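Local coordinates for protein thiamin pyrophosphokinase (Geobacillus thermodenitrificans, PDB 3K94) that probably transfers the pyrophosphate group of ATP to thiamine, making thiamine diphosphate, the active coenzyme form of vitamin B1, at residues B[15-20]-B[97-102]; B[129-134]-B[207-212]; B[152-157]-B[202-207]; B[41-46]-B[66-71]; B[9-14]-B[30-35]. One frame throughout, in Å; residues are numbered along the deposited sequence.

Contact 1: B[15-20]-B[97-102]; sequences PDLRFY and RLFGAT
The Phe99 ring presents its edge to one face of the Tyr20 ring in a T-shaped pair, with centroids 5.1 Å apart and planes inclined at 67°. Phe99 CE2 stands over the middle of the tyrosine, while Phe99 CZ comes within 3.7 Å of Tyr20 CD1. Asp16 O lies in plane at the edge of the Tyr20 ring. Leu17 CD2 sits over one face of Phe99, offset toward the rim, 4.1 Å from Phe99 CD2. At the ring edge Pro15 CG approaches Phe99 CD2 to 3.9 Å, the pyrrolidine crossing the aromatic side chain at roughly a right angle. A phenylalanine suits this place because it can offer its edge to Tyr20 while its own face takes a leucine methyl. Tyr20 holds its CG anti to the carbonyl carbon (chi1 -72°), which swings the ring toward the strand. Arg97 adds its methylene CD obliquely beside Tyr20, and its charged end turns off to a salt bridge with Glu125. An Asx turn, Asp16 OD1 taking the backbone N of Arg18, stands at the start of the 3-10 segment 17-19, which carries Leu17; Tyr20 follows, its N bonded to Leu17 O. The loop after strand 4-6 is thus laid against strand 97-99, with Val127 packing on Pro15, Tyr20 and Phe99. Since the segments meet through carbon surfaces and an edge-to-face ring pair, the fit probably depends on shape more than on directed polar bonds.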
# COMPACT_ATOMS: atom_id res chain seq x y z
N PRO B 15 -7.85 -2.59 13.55
CA PRO B 15 -7.58 -3.22 14.85
C PRO B 15 -8.82 -3.11 15.73
O PRO B 15 -9.78 -2.40 15.37
CB PRO B 15 -6.47 -2.37 15.47
CG PRO B 15 -6.21 -1.23 14.53
CD PRO B 15 -7.26 -1.24 13.45
N ASP B 16 -8.81 -3.80 16.87
CA ASP B 16 -9.82 -3.59 17.90
C ASP B 16 -9.56 -2.21 18.54
O ASP B 16 -8.55 -2.01 19.21
CB ASP B 16 -9.74 -4.70 18.96
CG ASP B 16 -10.71 -4.50 20.13
OD1 ASP B 16 -11.47 -3.51 20.14
OD2 ASP B 16 -10.70 -5.34 21.05
N LEU B 17 -10.46 -1.27 18.31
CA LEU B 17 -10.25 0.11 18.72
C LEU B 17 -10.23 0.29 20.23
O LEU B 17 -9.70 1.29 20.74
CB LEU B 17 -11.33 1.01 18.10
CG LEU B 17 -11.32 1.06 16.57
CD1 LEU B 17 -12.33 2.10 16.09
CD2 LEU B 17 -9.92 1.37 16.04
N ARG B 18 -10.79 -0.66 20.96
CA ARG B 18 -10.77 -0.58 22.41
C ARG B 18 -9.34 -0.50 22.90
O ARG B 18 -9.07 0.08 23.95
CB ARG B 18 -11.47 -1.78 23.03
CG ARG B 18 -12.96 -1.83 22.76
CD ARG B 18 -13.54 -3.11 23.30
NE ARG B 18 -12.54 -4.18 23.29
CZ ARG B 18 -12.82 -5.47 23.42
NH1 ARG B 18 -14.08 -5.87 23.58
NH2 ARG B 18 -11.84 -6.36 23.40
N PHE B 19 -8.41 -1.06 22.15
CA PHE B 19 -7.02 -1.06 22.61
C PHE B 19 -6.31 0.22 22.23
O PHE B 19 -5.18 0.46 22.66
CB PHE B 19 -6.28 -2.31 22.13
CG PHE B 19 -6.78 -3.57 22.77
CD1 PHE B 19 -6.61 -3.79 24.13
CD2 PHE B 19 -7.45 -4.53 22.02
CE1 PHE B 19 -7.08 -4.94 24.73
CE2 PHE B 19 -7.92 -5.69 22.62
CZ PHE B 19 -7.74 -5.89 23.98
N TYR B 20 -6.98 1.06 21.45
CA TYR B 20 -6.44 2.37 21.10
C TYR B 20 -7.20 3.49 21.78
O TYR B 20 -7.04 4.66 21.44
CB TYR B 20 -6.44 2.56 19.58
CG TYR B 20 -5.40 1.71 18.90
CD1 TYR B 20 -4.11 2.19 18.70
CD2 TYR B 20 -5.68 0.41 18.50
CE1 TYR B 20 -3.13 1.40 18.09
CE2 TYR B 20 -4.72 -0.39 17.90
CZ TYR B 20 -3.45 0.12 17.69
OH TYR B 20 -2.51 -0.68 17.09
N ARG B 97 -3.43 9.32 14.56
CA ARG B 97 -3.45 8.00 13.92
C ARG B 97 -4.65 7.89 13.00
O ARG B 97 -5.75 8.31 13.35
CB ARG B 97 -3.49 6.87 14.96
CG ARG B 97 -2.35 6.97 15.97
CD ARG B 97 -2.27 5.76 16.88
NE ARG B 97 -1.01 5.74 17.64
CZ ARG B 97 -0.86 6.20 18.88
NH1 ARG B 97 -1.89 6.74 19.53
NH2 ARG B 97 0.33 6.13 19.47
N LEU B 98 -4.41 7.37 11.80
CA LEU B 98 -5.46 7.14 10.82
C LEU B 98 -5.74 5.64 10.74
O LEU B 98 -4.85 4.85 10.42
CB LEU B 98 -5.03 7.63 9.44
CG LEU B 98 -4.31 8.98 9.42
CD1 LEU B 98 -3.98 9.38 8.01
CD2 LEU B 98 -5.17 10.07 10.13
N PHE B 99 -6.98 5.28 11.05
CA PHE B 99 -7.46 3.91 10.98
C PHE B 99 -8.42 3.82 9.81
O PHE B 99 -8.93 4.84 9.35
CB PHE B 99 -8.20 3.55 12.27
CG PHE B 99 -7.37 3.66 13.51
CD1 PHE B 99 -7.32 4.84 14.23
CD2 PHE B 99 -6.61 2.59 13.96
CE1 PHE B 99 -6.55 4.95 15.38
CE2 PHE B 99 -5.85 2.68 15.10
CZ PHE B 99 -5.82 3.87 15.82
N GLY B 100 -8.67 2.61 9.32
CA GLY B 100 -9.53 2.45 8.17
C GLY B 100 -9.01 3.17 6.93
O GLY B 100 -9.78 3.57 6.06
N ALA B 101 -7.70 3.34 6.85
CA ALA B 101 -7.11 4.06 5.73
C ALA B 101 -6.37 3.12 4.75
O ALA B 101 -5.73 3.58 3.82
CB ALA B 101 -6.19 5.17 6.23
N THR B 102 -6.48 1.81 4.97
CA THR B 102 -5.83 0.82 4.12
C THR B 102 -6.83 -0.16 3.52
O THR B 102 -7.98 -0.25 3.96
CB THR B 102 -4.75 -0.00 4.88
OG1 THR B 102 -5.37 -0.82 5.88
CG2 THR B 102 -3.69 0.89 5.51

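Contact 2: B[129-134]-B[207-212]; sequences RQNVLT and IRSSDS
Gln130, Ile207 and Val132 have the most surface buried where segment 129-134 runs antiparallel to 207-212, each in a different way. Gln130, just before the strand, works with both its backbone and its amide. Its O receives the backbone N of Ser210, and NE2 reaches back to Ser210 O at 3.0 Å, with the acceptor close to the amide plane. Glutamine suits this place because its extended chain carries an N-H to a carbonyl past the last regular bridge. Ile207 crosses Leu133 with its CG1 branch, which meets Leu133 CG at 3.8 Å. Its other branch, CG2, lies 3.9 Å from Asn131 OD1, on the same sheet face. Val132 is on the reverse face, side by side with Arg208: Val132 CG1 packs on Arg208 CB at 3.6 Å. That branch sits between the backbone N and the carbonyl carbon (chi1 51°), which brings it against the arginine stem. Two backbone bonds frame this pair, Val132 N to Arg208 O (2.9 Å) and Arg208 N to Val132 O (3.1 Å). Arg208 also reaches Met144 O. The chemistry therefore splits: main-chain bonds fix the register and branched carbons fill in beside it, whereas Asn131 OD1 and Ser209 OG turn to Leu106 N and Asp107 of the second subunit, while Asn131 ND2 also bonds Asp128 of its own chain.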
# COMPACT_ATOMS: atom_id res chain seq x y z
N ARG B 129 -4.68 -3.56 11.32
CA ARG B 129 -4.44 -4.72 12.19
C ARG B 129 -3.03 -5.28 12.13
O ARG B 129 -2.64 -6.04 13.01
CB ARG B 129 -5.43 -5.85 11.88
CG ARG B 129 -5.37 -6.32 10.44
CD ARG B 129 -6.38 -7.42 10.18
NE ARG B 129 -6.28 -7.90 8.80
CZ ARG B 129 -6.94 -8.94 8.34
NH1 ARG B 129 -7.75 -9.61 9.15
NH2 ARG B 129 -6.79 -9.32 7.09
N GLN B 130 -2.26 -4.92 11.10
CA GLN B 130 -0.97 -5.58 10.84
C GLN B 130 0.19 -4.62 10.63
O GLN B 130 1.33 -5.08 10.38
CB GLN B 130 -1.06 -6.43 9.56
CG GLN B 130 -1.57 -7.80 9.75
CD GLN B 130 -1.52 -8.60 8.45
OE1 GLN B 130 -2.47 -8.60 7.68
NE2 GLN B 130 -0.39 -9.28 8.21
N ASN B 131 -0.08 -3.32 10.67
CA ASN B 131 0.92 -2.34 10.26
C ASN B 131 0.83 -1.03 11.01
O ASN B 131 -0.25 -0.62 11.40
CB ASN B 131 0.75 -1.98 8.79
CG ASN B 131 0.85 -3.19 7.87
OD1 ASN B 131 1.93 -3.51 7.38
ND2 ASN B 131 -0.28 -3.84 7.61
N VAL B 132 1.96 -0.36 11.13
CA VAL B 132 1.96 1.05 11.43
C VAL B 132 2.93 1.67 10.44
O VAL B 132 4.06 1.24 10.32
CB VAL B 132 2.35 1.36 12.90
CG1 VAL B 132 3.65 0.66 13.26
CG2 VAL B 132 2.51 2.86 13.09
N LEU B 133 2.45 2.66 9.71
CA LEU B 133 3.25 3.28 8.66
C LEU B 133 3.44 4.74 9.00
O LEU B 133 2.49 5.42 9.41
CB LEU B 133 2.59 3.08 7.28
CG LEU B 133 3.28 3.62 6.02
CD1 LEU B 133 2.73 2.91 4.80
CD2 LEU B 133 3.08 5.13 5.89
N THR B 134 4.68 5.21 8.87
CA THR B 134 5.05 6.58 9.19
C THR B 134 6.09 7.07 8.19
O THR B 134 6.83 6.28 7.60
CB THR B 134 5.64 6.71 10.62
OG1 THR B 134 6.75 5.81 10.79
CG2 THR B 134 4.59 6.42 11.68
N ILE B 207 7.93 1.21 8.02
CA ILE B 207 6.79 0.35 8.27
C ILE B 207 7.15 -0.72 9.29
O ILE B 207 8.12 -1.45 9.12
CB ILE B 207 6.26 -0.30 6.98
CG1 ILE B 207 5.76 0.78 6.02
CG2 ILE B 207 5.13 -1.28 7.32
CD1 ILE B 207 5.60 0.30 4.57
N ARG B 208 6.39 -0.77 10.39
CA ARG B 208 6.52 -1.85 11.36
C ARG B 208 5.31 -2.72 11.16
O ARG B 208 4.18 -2.23 11.12
CB ARG B 208 6.57 -1.32 12.80
CG ARG B 208 7.72 -0.37 13.09
CD ARG B 208 7.70 0.11 14.54
NE ARG B 208 8.13 -0.94 15.47
CZ ARG B 208 8.25 -0.80 16.79
NH1 ARG B 208 7.96 0.35 17.39
NH2 ARG B 208 8.65 -1.83 17.52
N SER B 209 5.52 -4.02 11.02
CA SER B 209 4.40 -4.88 10.70
C SER B 209 4.45 -6.20 11.45
O SER B 209 5.41 -6.50 12.14
CB SER B 209 4.36 -5.13 9.19
OG SER B 209 5.57 -5.68 8.71
N SER B 210 3.39 -6.97 11.28
CA SER B 210 3.29 -8.29 11.86
C SER B 210 2.57 -9.19 10.86
O SER B 210 2.01 -8.71 9.88
CB SER B 210 2.49 -8.23 13.16
OG SER B 210 1.79 -9.44 13.37
N ASP B 211 2.62 -10.50 11.08
CA ASP B 211 1.77 -11.44 10.34
C ASP B 211 1.42 -12.62 11.25
O ASP B 211 1.82 -12.63 12.41
CB ASP B 211 2.43 -11.90 9.02
CG ASP B 211 3.86 -12.40 9.21
OD1 ASP B 211 4.22 -12.79 10.34
OD2 ASP B 211 4.62 -12.41 8.21
N SER B 212 0.66 -13.59 10.74
CA SER B 212 0.25 -14.74 11.55
C SER B 212 1.43 -15.32 12.31
O SER B 212 1.34 -15.59 13.51
CB SER B 212 -0.38 -15.82 10.67
OG SER B 212 0.54 -16.24 9.68

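Contact 3: B[152-157]-B[202-207]; sequences VSYIPV and GILMMI
Strands 152-156 and 204-207 are antiparallel neighbours in the mixed central sheet, in its antiparallel half, and their side chains interlock on both faces. On one face Tyr154 is the large bump. Leu204 CD2 presses against Tyr154 CD1 at 3.6 Å, and the selenomethionine Met206 runs alongside the ring, pointing the same way. Its CG anti to the backbone N (chi1 178°) carries the chain along the ring to an oblique Met-aromatic contact, the selenium 4.7 Å from the Tyr154 ring centroid. Val152 CG1 closes on the selenium from across the strands, and Phe164 and Phe197 also meet the tyrosine. Tyr154 OH is buried with no polar partner in the model, and it is the flat ring that does the packing. Were a serine to stand at Tyr154, Leu204 CD2 and the selenium of Met206 would probably lose the ring they both rest against, and a gap would open beside them. On the reverse face the bent tail of selenomethionine Met205 folds its CE against Ile155, at separations short enough that the exact placing of CE is doubtful. Val157 CG2 meets Met205 CB at 4.0 Å, the side chains crossing at about a right angle, and Phe110 of the second subunit packs on Ile155 and Met205. The beta-branched Val152 and Ile155 suit the extended backbone. Among the main-chain bonds, Met205 N donates to Ile155 O at 2.7 Å. At the far end a water bridges the strands, lying 3.0 Å from Ser153 OG and donating to Ile207 O at 2.8 Å.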
# COMPACT_ATOMS: atom_id res chain seq x y z
N VAL B 152 10.44 -4.65 10.84
CA VAL B 152 10.65 -3.23 10.56
C VAL B 152 11.24 -3.08 9.17
O VAL B 152 12.19 -3.78 8.80
CB VAL B 152 11.57 -2.57 11.61
CG1 VAL B 152 11.66 -1.05 11.37
CG2 VAL B 152 11.08 -2.85 13.01
N SER B 153 10.69 -2.17 8.38
CA SER B 153 11.23 -1.90 7.05
C SER B 153 11.41 -0.41 6.86
O SER B 153 10.57 0.39 7.31
CB SER B 153 10.31 -2.47 5.96
OG SER B 153 9.99 -3.81 6.24
N TYR B 154 12.51 -0.05 6.21
CA TYR B 154 12.77 1.33 5.87
C TYR B 154 12.83 1.47 4.36
O TYR B 154 13.53 0.70 3.69
CB TYR B 154 14.07 1.82 6.49
CG TYR B 154 14.00 1.87 7.99
CD1 TYR B 154 13.37 2.92 8.63
CD2 TYR B 154 14.56 0.86 8.77
CE1 TYR B 154 13.29 2.97 10.01
CE2 TYR B 154 14.49 0.91 10.14
CZ TYR B 154 13.85 1.96 10.76
OH TYR B 154 13.77 2.01 12.13
N ILE B 155 12.09 2.44 3.85
CA ILE B 155 12.07 2.73 2.43
C ILE B 155 12.31 4.21 2.19
O ILE B 155 11.60 5.05 2.75
CB ILE B 155 10.73 2.32 1.80
CG1 ILE B 155 10.53 0.82 1.96
CG2 ILE B 155 10.69 2.70 0.32
CD1 ILE B 155 9.19 0.33 1.46
N PRO B 156 13.31 4.55 1.37
CA PRO B 156 13.60 5.95 1.04
C PRO B 156 12.49 6.54 0.17
O PRO B 156 12.09 5.92 -0.81
CB PRO B 156 14.89 5.86 0.23
CG PRO B 156 14.80 4.54 -0.44
CD PRO B 156 14.14 3.62 0.57
N VAL B 157 11.99 7.71 0.53
CA VAL B 157 10.98 8.39 -0.28
C VAL B 157 11.67 9.38 -1.22
O VAL B 157 11.34 9.47 -2.41
CB VAL B 157 9.97 9.13 0.62
CG1 VAL B 157 9.06 10.01 -0.21
CG2 VAL B 157 9.15 8.13 1.44
N GLY B 202 17.12 13.96 3.50
CA GLY B 202 16.11 13.23 2.75
C GLY B 202 14.83 12.93 3.51
O GLY B 202 14.55 13.54 4.54
N ILE B 203 14.06 11.98 2.99
CA ILE B 203 12.75 11.65 3.53
C ILE B 203 12.58 10.14 3.54
O ILE B 203 12.75 9.49 2.51
CB ILE B 203 11.61 12.25 2.69
CG1 ILE B 203 11.81 13.75 2.50
CG2 ILE B 203 10.25 11.96 3.35
CD1 ILE B 203 10.66 14.40 1.78
N LEU B 204 12.22 9.58 4.69
CA LEU B 204 12.28 8.14 4.86
C LEU B 204 10.99 7.56 5.41
O LEU B 204 10.41 8.09 6.36
CB LEU B 204 13.43 7.77 5.79
CG LEU B 204 13.71 6.29 6.01
CD1 LEU B 204 14.45 5.74 4.81
CD2 LEU B 204 14.52 6.08 7.28
N MSE B 205 10.56 6.45 4.83
CA MSE B 205 9.36 5.77 5.30
C MSE B 205 9.72 4.59 6.20
O MSE B 205 10.58 3.79 5.86
CB MSE B 205 8.52 5.28 4.12
CG MSE B 205 7.31 4.48 4.53
SE MSE B 205 6.16 3.93 3.02
CE MSE B 205 7.52 3.23 1.82
N MSE B 206 9.05 4.49 7.34
CA MSE B 206 9.17 3.29 8.16
C MSE B 206 7.86 2.52 8.23
O MSE B 206 6.81 3.09 8.47
CB MSE B 206 9.65 3.59 9.58
CG MSE B 206 9.72 2.33 10.45
SE MSE B 206 10.37 2.60 12.30
CE MSE B 206 9.08 3.96 12.91
N ILE B 207 7.93 1.21 8.02
CA ILE B 207 6.79 0.35 8.27
C ILE B 207 7.15 -0.72 9.29
O ILE B 207 8.12 -1.45 9.12
CB ILE B 207 6.26 -0.30 6.98
CG1 ILE B 207 5.76 0.78 6.02
CG2 ILE B 207 5.13 -1.28 7.32
CD1 ILE B 207 5.60 0.30 4.57
O HOH W 1 7.82 -4.10 8.29

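Contact 4: B[41-46]-B[66-71]; sequences GFRPVR and FPDLDV
Apolar packing centres on Phe66, whose ring has Arg43 CG over a face, 3.9 Å from the centroid, in a CH-pi contact. The two side chains slide past each other in opposite directions, so the methylenes of the arginine lie along the ring while its charge passes beyond it. Pro44 CD is over the same face, 4.0 Å from Phe66 CE2. A phenylalanine fits here because one broad face can receive both aliphatic neighbours. Two salt bridges form the second group, and they differ in kind. With CG anti to the backbone N (chi1 -168°) and the chain extended as far as NE, Arg43 brings NH2 to Asp68 OD2 at 3.1 Å. The oxygen lies in the guanidinium plane, although the N-H meets Asp68 OD2 from above the carboxylate plane. Arg46 NH2 is 3.3 Å from Asp70 OD2, but there the oxygen sits over the guanidinium face and no N-H points at it, leaving an attraction of charges alone; Trp72 NE1 gives this oxygen its hydrogen bond. Backbone geometry is the third element: a type I turn from Phe66 to Leu69, whose CD2 methyl rests near Pro44 O, and a Schellman motif at Gly41, where positive phi suits glycine. The contact therefore joins the loop from helix 33-40 into strand 46-48 with the loop from helix 56-65 into strand 71-72, two adjacent parallel strands at the sheet's edge.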
# COMPACT_ATOMS: atom_id res chain seq x y z
N GLY B 41 -19.23 2.48 20.96
CA GLY B 41 -19.76 3.34 21.99
C GLY B 41 -18.96 4.61 22.18
O GLY B 41 -19.09 5.28 23.22
N PHE B 42 -18.13 4.96 21.20
CA PHE B 42 -17.38 6.21 21.26
C PHE B 42 -18.13 7.32 20.52
O PHE B 42 -18.73 7.09 19.47
CB PHE B 42 -15.98 6.07 20.66
CG PHE B 42 -15.16 4.95 21.27
CD1 PHE B 42 -15.49 4.39 22.50
CD2 PHE B 42 -14.05 4.46 20.60
CE1 PHE B 42 -14.72 3.36 23.05
CE2 PHE B 42 -13.27 3.42 21.15
CZ PHE B 42 -13.61 2.89 22.37
N ARG B 43 -18.07 8.53 21.06
CA ARG B 43 -18.62 9.69 20.36
C ARG B 43 -17.53 10.45 19.62
O ARG B 43 -16.59 10.94 20.23
CB ARG B 43 -19.32 10.65 21.32
CG ARG B 43 -20.15 11.70 20.59
CD ARG B 43 -20.59 12.81 21.54
NE ARG B 43 -21.61 13.66 20.94
CZ ARG B 43 -21.35 14.73 20.20
NH1 ARG B 43 -20.09 15.08 19.98
NH2 ARG B 43 -22.34 15.45 19.70
N PRO B 44 -17.66 10.54 18.29
CA PRO B 44 -16.70 11.32 17.52
C PRO B 44 -16.81 12.77 17.96
O PRO B 44 -17.92 13.27 18.11
CB PRO B 44 -17.20 11.18 16.08
CG PRO B 44 -18.23 10.11 16.10
CD PRO B 44 -18.80 10.11 17.48
N VAL B 45 -15.69 13.44 18.17
CA VAL B 45 -15.77 14.85 18.52
C VAL B 45 -16.13 15.61 17.25
O VAL B 45 -16.57 16.76 17.29
CB VAL B 45 -14.47 15.34 19.12
CG1 VAL B 45 -14.17 14.57 20.41
CG2 VAL B 45 -13.35 15.18 18.12
N ARG B 46 -15.98 14.91 16.13
CA ARG B 46 -16.16 15.51 14.83
C ARG B 46 -16.27 14.40 13.79
O ARG B 46 -15.68 13.34 13.96
CB ARG B 46 -14.96 16.40 14.53
CG ARG B 46 -15.12 17.28 13.33
CD ARG B 46 -14.14 18.44 13.42
NE ARG B 46 -14.56 19.43 14.40
CZ ARG B 46 -14.78 20.72 14.12
NH1 ARG B 46 -14.61 21.17 12.88
NH2 ARG B 46 -15.16 21.55 15.08
N PHE B 66 -26.47 10.22 18.17
CA PHE B 66 -25.89 11.56 18.33
C PHE B 66 -26.63 12.59 17.48
O PHE B 66 -26.14 12.99 16.42
CB PHE B 66 -24.42 11.55 17.93
CG PHE B 66 -23.63 10.41 18.50
CD1 PHE B 66 -23.42 10.31 19.86
CD2 PHE B 66 -23.09 9.44 17.67
CE1 PHE B 66 -22.69 9.25 20.38
CE2 PHE B 66 -22.37 8.39 18.19
CZ PHE B 66 -22.17 8.30 19.55
N PRO B 67 -27.81 13.03 17.93
CA PRO B 67 -28.59 14.00 17.15
C PRO B 67 -27.82 15.29 16.91
O PRO B 67 -28.02 15.95 15.90
CB PRO B 67 -29.81 14.27 18.04
CG PRO B 67 -29.95 13.06 18.88
CD PRO B 67 -28.54 12.56 19.12
N ASP B 68 -26.92 15.62 17.83
CA ASP B 68 -26.18 16.87 17.74
C ASP B 68 -24.78 16.71 17.15
O ASP B 68 -23.94 17.60 17.29
CB ASP B 68 -26.07 17.50 19.14
CG ASP B 68 -25.41 16.56 20.15
OD1 ASP B 68 -24.90 17.06 21.19
OD2 ASP B 68 -25.39 15.33 19.92
N LEU B 69 -24.52 15.59 16.48
CA LEU B 69 -23.17 15.35 15.97
C LEU B 69 -22.74 16.51 15.07
O LEU B 69 -23.53 17.02 14.29
CB LEU B 69 -23.11 14.03 15.20
CG LEU B 69 -21.82 13.20 15.27
CD1 LEU B 69 -21.75 12.27 14.09
CD2 LEU B 69 -20.59 14.07 15.33
N ASP B 70 -21.49 16.94 15.21
CA ASP B 70 -20.95 17.95 14.31
C ASP B 70 -20.35 17.27 13.08
O ASP B 70 -19.25 16.72 13.14
CB ASP B 70 -19.88 18.79 15.03
CG ASP B 70 -19.37 19.94 14.17
OD1 ASP B 70 -20.12 20.39 13.28
OD2 ASP B 70 -18.22 20.40 14.39
N VAL B 71 -21.08 17.29 11.97
CA VAL B 71 -20.60 16.67 10.74
C VAL B 71 -20.15 17.73 9.74
O VAL B 71 -20.83 18.75 9.57
CB VAL B 71 -21.68 15.80 10.07
CG1 VAL B 71 -21.12 15.16 8.82
CG2 VAL B 71 -22.16 14.73 11.03

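Contact 5: B[9-14]-B[30-35]; sequences GPRELL and VDRGTM
Arg11 keeps CG anti to the carbonyl carbon (chi1 -72°), whereas Arg32 puts CG between its backbone N and carbonyl carbon (chi1 66°). Both chains then run extended from CG to NE, which lays the two guanidinium groups over one another with planes only 18° apart. Arg32 NH1 stands over the centre of the Arg11 group, 3.5 Å from Arg11 NE. Each group is also turned to oxygen partners that probably ease the closeness of the charges. Arg11 NH2 donates to Arg32 O at 3.1 Å, and Arg32 NH2 to Gly9 O at 3.2 Å; each donor stands above the carbonyl plane and so misses the lone pairs. Segment 30-35 is the crossing from strand 28-30 to helix 33-40, a beta-alpha connection of Rossmann-like type made by a type II' turn from Val30 to Gly33. Gly33 suits this turn because a CB there would clash with Val30 O. Two waters complete the network: one accepts from Arg11 NE at 2.6 Å and donates to Arg32 O, the other accepts from Arg11 N and from Arg32 NH2 at 2.7 Å. Replacing Arg11, an alanine here removes the donor to Arg32 O and would probably leave one face of the Arg32 guanidinium without its cover, its other bonds remaining. Arg32 NE is held separately by Gly8 O, and Met35 CB lies 3.7 Å from Arg11 NH2.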
# COMPACT_ATOMS: atom_id res chain seq x y z
N GLY B 9 -12.40 2.45 5.15
CA GLY B 9 -11.84 1.30 4.47
C GLY B 9 -12.44 -0.03 4.92
O GLY B 9 -13.22 -0.07 5.87
N PRO B 10 -12.07 -1.13 4.25
CA PRO B 10 -12.59 -2.45 4.64
C PRO B 10 -12.47 -2.63 6.14
O PRO B 10 -11.42 -2.32 6.72
CB PRO B 10 -11.66 -3.42 3.90
CG PRO B 10 -11.24 -2.64 2.65
CD PRO B 10 -11.17 -1.19 3.09
N ARG B 11 -13.52 -3.14 6.77
CA ARG B 11 -13.61 -3.14 8.23
C ARG B 11 -12.82 -4.25 8.90
O ARG B 11 -12.44 -4.13 10.05
CB ARG B 11 -15.07 -3.17 8.69
CG ARG B 11 -15.73 -1.83 8.42
CD ARG B 11 -17.19 -1.77 8.83
NE ARG B 11 -17.66 -0.39 8.69
CZ ARG B 11 -18.93 -0.03 8.59
NH1 ARG B 11 -19.90 -0.94 8.60
NH2 ARG B 11 -19.24 1.25 8.46
N GLU B 12 -12.59 -5.33 8.17
CA GLU B 12 -11.85 -6.44 8.74
C GLU B 12 -10.37 -6.07 8.93
O GLU B 12 -9.64 -6.76 9.64
CB GLU B 12 -12.01 -7.71 7.87
CG GLU B 12 -11.26 -7.69 6.54
CD GLU B 12 -12.00 -6.98 5.41
OE1 GLU B 12 -13.06 -6.33 5.65
OE2 GLU B 12 -11.51 -7.08 4.26
N LEU B 13 -9.93 -4.98 8.31
CA LEU B 13 -8.56 -4.51 8.46
C LEU B 13 -8.32 -3.67 9.72
O LEU B 13 -7.18 -3.42 10.11
CB LEU B 13 -8.11 -3.73 7.22
CG LEU B 13 -8.20 -4.47 5.88
CD1 LEU B 13 -7.61 -3.61 4.78
CD2 LEU B 13 -7.50 -5.84 5.95
N LEU B 14 -9.40 -3.21 10.36
CA LEU B 14 -9.26 -2.38 11.56
C LEU B 14 -8.73 -3.19 12.74
O LEU B 14 -9.11 -4.33 12.92
CB LEU B 14 -10.62 -1.80 11.98
CG LEU B 14 -11.39 -0.90 11.01
CD1 LEU B 14 -12.78 -0.61 11.59
CD2 LEU B 14 -10.65 0.38 10.73
N VAL B 30 -14.66 9.45 9.77
CA VAL B 30 -14.55 9.83 8.37
C VAL B 30 -15.37 8.83 7.58
O VAL B 30 -15.18 7.62 7.72
CB VAL B 30 -13.09 9.82 7.87
CG1 VAL B 30 -13.03 9.76 6.33
CG2 VAL B 30 -12.33 11.04 8.40
N ASP B 31 -16.32 9.33 6.79
CA ASP B 31 -17.19 8.45 6.02
C ASP B 31 -17.88 7.45 6.93
O ASP B 31 -18.35 7.80 8.00
CB ASP B 31 -16.40 7.72 4.94
CG ASP B 31 -16.10 8.61 3.77
OD1 ASP B 31 -16.79 9.64 3.67
OD2 ASP B 31 -15.20 8.28 2.97
N ARG B 32 -17.92 6.19 6.52
CA ARG B 32 -18.59 5.17 7.33
C ARG B 32 -17.76 4.77 8.54
O ARG B 32 -18.20 3.98 9.38
CB ARG B 32 -18.97 3.96 6.48
CG ARG B 32 -17.79 3.18 5.95
CD ARG B 32 -18.24 1.86 5.37
NE ARG B 32 -17.10 0.99 5.08
CZ ARG B 32 -17.18 -0.33 5.07
NH1 ARG B 32 -18.34 -0.93 5.33
NH2 ARG B 32 -16.10 -1.06 4.80
N GLY B 33 -16.55 5.31 8.64
CA GLY B 33 -15.77 5.14 9.85
C GLY B 33 -16.54 5.59 11.10
O GLY B 33 -16.29 5.11 12.20
N THR B 34 -17.46 6.52 10.93
CA THR B 34 -18.27 7.01 12.05
C THR B 34 -19.14 5.91 12.66
O THR B 34 -19.33 5.88 13.88
CB THR B 34 -19.16 8.20 11.62
OG1 THR B 34 -18.32 9.33 11.36
CG2 THR B 34 -20.16 8.56 12.72
N MSE B 35 -19.66 5.01 11.82
CA MSE B 35 -20.46 3.88 12.31
C MSE B 35 -19.62 2.94 13.20
O MSE B 35 -20.12 2.41 14.19
CB MSE B 35 -21.06 3.08 11.14
CG MSE B 35 -21.97 3.85 10.23
SE MSE B 35 -23.25 4.92 11.28
CE MSE B 35 -24.13 3.46 12.28
O HOH W 2 -16.16 1.65 9.19
O HOH W 3 -15.94 -3.68 5.30

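Contacts 1, 2 and 3 reach the same mixed sheet. Contacts 2 and 3 share Ile207 on strand 204-209, their centres 13 Å apart, and both touch the second subunit. Contact 5 lies about 9 Å from contact 1, centre to centre, where Gly9 N probably bonds to Gly100 O, and Arg129 N of contact 2 probably bonds to Leu13 O of contact 5. Contact 4 is farthest from contact 3, centres about 36 Å apart, yet touches contact 1 (Leu17 on Phe42) and contact 5 (Thr34 on Pro44). No ligand marks the active site; as in relatives, it probably lies between subunits, with segment 30-35 of contact 5 in the catalytic domain and contact 3 in the thiamine-binding region.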